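Local atomic coordinates of GCN5-related N-acetyltransferase (Anabaena variabilis, PDB entry 2OZG), a protein that binds coenzyme A and, as a member of the GCN5-related N-acetyltransferase family, probably transfers acetyl groups to amines, possibly those of aminoglycosides. Residues L271-P274 and E275-T279. Residues are numbered along the deposited sequence; the frame is centred on the assembly and turned at random.
Sequences LLLP and EQSAT
L273 and A278 meet across a turn in the loop between strands 258-263 and 279-290, with CD1 of L273 lying 4.2 Å from CB of A278. The buried leucine has CG beside its backbone N and anti to its carbonyl carbon (chi1 -57°), and chi2 of 171° then sets CD1 anti to CA, pointing it toward A278; CB of L273 also rests 3.5 Å from the backbone O of E275. I142, I147 and W246 also pack on the leucine. Q276 centres an inverse gamma turn, in which S277 N gives a weak hydrogen bond to E275 O (2.8 Å), while S277 OG is hydrogen-bonded to S146 OG.

The polar ends of E275 and Q276 reach the second subunit, another copy of the protein. The chain of E275 folds at chi2 (-65°), bringing the face of its carboxylate against the carbonyl oxygen of P274: P274 O sits almost directly above CD of E275, at 3.2 Å, and is therefore equally far, 3.5 Å, from OE1 and OE2 of E275. All three oxygens are acceptors, and this contact is not a hydrogen bond. Instead the carboxylate spans two donors of the second subunit, OE2 taking T122 OG1 and OE1 taking Q123 N. With an alanine here, T122 OG1 and Q123 N of the second subunit would probably lose their carboxylate partner. A coenzyme A not bound to this chain lies about 4 Å from the side chain of E275. The chemistry thus implies that L273 packs the turn against its own chain, whereas the carboxylate of E275 bonds the second subunit next to coenzyme A.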
ATOM      1  N   LEU A 271      25.395 -16.411  -3.852  1.00 31.11           N
ATOM      2  CA  LEU A 271      26.792 -16.051  -4.123  1.00 32.33           C
ATOM      3  C   LEU A 271      27.018 -16.012  -5.641  1.00 32.81           C
ATOM      4  O   LEU A 271      27.795 -15.205  -6.147  1.00 31.25           O
ATOM      5  CB  LEU A 271      27.760 -17.037  -3.431  1.00 31.93           C
ATOM      6  CG  LEU A 271      29.255 -16.843  -3.734  1.00 32.20           C
ATOM      7  CD1 LEU A 271      29.709 -15.481  -3.293  1.00 32.17           C
ATOM      8  CD2 LEU A 271      30.049 -17.907  -3.074  1.00 33.24           C
ATOM      9  N   LEU A 272      26.301 -16.871  -6.368  1.00 32.36           N
ATOM     10  CA  LEU A 272      26.451 -16.946  -7.795  1.00 35.15           C
ATOM     11  C   LEU A 272      25.697 -15.905  -8.638  1.00 36.94           C
ATOM     12  O   LEU A 272      25.904 -15.844  -9.822  1.00 35.18           O
ATOM     13  CB  LEU A 272      26.098 -18.350  -8.263  1.00 39.14           C
ATOM     14  CG  LEU A 272      26.958 -19.480  -7.676  1.00 39.67           C
ATOM     15  CD1 LEU A 272      26.616 -20.758  -8.381  1.00 57.21           C
ATOM     16  CD2 LEU A 272      28.440 -19.182  -7.850  1.00 47.67           C
ATOM     17  N   LEU A 273      24.815 -15.118  -8.034  1.00 39.68           N
ATOM     18  CA  LEU A 273      24.076 -14.059  -8.757  1.00 34.22           C
ATOM     19  C   LEU A 273      24.970 -12.854  -9.077  1.00 34.64           C
ATOM     20  O   LEU A 273      25.919 -12.546  -8.334  1.00 34.29           O
ATOM     21  CB  LEU A 273      22.922 -13.586  -7.888  1.00 35.73           C
ATOM     22  CG  LEU A 273      21.867 -14.615  -7.401  1.00 40.51           C
ATOM     23  CD1 LEU A 273      20.901 -13.976  -6.358  1.00 42.14           C
ATOM     24  CD2 LEU A 273      21.075 -15.161  -8.536  1.00 34.79           C
ATOM     25  N   PRO A 274      24.678 -12.150 -10.177  1.00 34.14           N
ATOM     26  CA  PRO A 274      25.472 -10.997 -10.518  1.00 34.93           C
ATOM     27  C   PRO A 274      25.291  -9.842  -9.549  1.00 34.01           C
ATOM     28  O   PRO A 274      26.249  -9.124  -9.311  1.00 32.14           O
ATOM     29  CB  PRO A 274      25.009 -10.626 -11.921  1.00 32.60           C
ATOM     30  CG  PRO A 274      23.821 -11.372 -12.169  1.00 35.53           C
ATOM     31  CD  PRO A 274      23.665 -12.443 -11.213  1.00 35.26           C
ATOM     32  N   GLU A 275      24.102  -9.687  -8.980  1.00 29.66           N
ATOM     33  CA  GLU A 275      23.846  -8.631  -8.015  1.00 28.97           C
ATOM     34  C   GLU A 275      23.080  -9.129  -6.814  1.00 30.53           C
ATOM     35  O   GLU A 275      22.511 -10.227  -6.820  1.00 32.01           O
ATOM     36  CB  GLU A 275      23.084  -7.509  -8.716  1.00 33.59           C
ATOM     37  CG  GLU A 275      23.838  -6.892  -9.934  1.00 41.76           C
ATOM     38  CD  GLU A 275      25.117  -6.165  -9.561  1.00 43.75           C
ATOM     39  OE1 GLU A 275      25.283  -5.876  -8.358  1.00 30.94           O
ATOM     40  OE2 GLU A 275      25.935  -5.874 -10.477  1.00 36.61           O
ATOM     41  N   GLN A 276      23.103  -8.366  -5.732  1.00 31.51           N
ATOM     42  CA  GLN A 276      22.369  -8.754  -4.538  1.00 29.79           C
ATOM     43  C   GLN A 276      20.894  -8.406  -4.728  1.00 32.35           C
ATOM     44  O   GLN A 276      20.384  -7.480  -4.123  1.00 33.22           O
ATOM     45  CB  GLN A 276      22.962  -8.059  -3.344  1.00 31.50           C
ATOM     46  CG  GLN A 276      24.399  -8.550  -3.072  1.00 33.30           C
ATOM     47  CD  GLN A 276      25.085  -7.769  -1.987  1.00 28.21           C
ATOM     48  OE1 GLN A 276      24.459  -7.378  -1.000  1.00 30.83           O
ATOM     49  NE2 GLN A 276      26.395  -7.592  -2.123  1.00 28.32           N
ATOM     50  N   SER A 277      20.206  -9.157  -5.578  1.00 31.46           N
ATOM     51  CA  SER A 277      18.827  -8.840  -5.895  1.00 32.83           C
ATOM     52  C   SER A 277      17.832  -9.616  -5.067  1.00 34.92           C
ATOM     53  O   SER A 277      16.620  -9.329  -5.089  1.00 34.35           O
ATOM     54  CB  SER A 277      18.615  -9.010  -7.377  1.00 34.00           C
ATOM     55  OG  SER A 277      19.117 -10.243  -7.787  1.00 33.49           O
ATOM     56  N   ALA A 278      18.336 -10.568  -4.304  1.00 32.52           N
ATOM     57  CA  ALA A 278      17.477 -11.434  -3.532  1.00 33.31           C
ATOM     58  C   ALA A 278      17.243 -10.840  -2.161  1.00 34.36           C
ATOM     59  O   ALA A 278      18.131 -10.219  -1.618  1.00 34.32           O
ATOM     60  CB  ALA A 278      18.107 -12.805  -3.411  1.00 33.79           C
ATOM     61  N   THR A 279      16.055 -11.010  -1.587  1.00 33.89           N
ATOM     62  CA  THR A 279      15.829 -10.514  -0.231  1.00 35.59           C
ATOM     63  C   THR A 279      15.205 -11.587   0.616  1.00 38.35           C
ATOM     64  O   THR A 279      14.619 -12.537   0.101  1.00 33.72           O
ATOM     65  CB  THR A 279      14.875  -9.297  -0.241  1.00 38.41           C
ATOM     66  OG1 THR A 279      13.707  -9.642  -0.943  1.00 37.64           O
ATOM     67  CG2 THR A 279      15.480  -8.150  -0.979  1.00 40.87           C
TER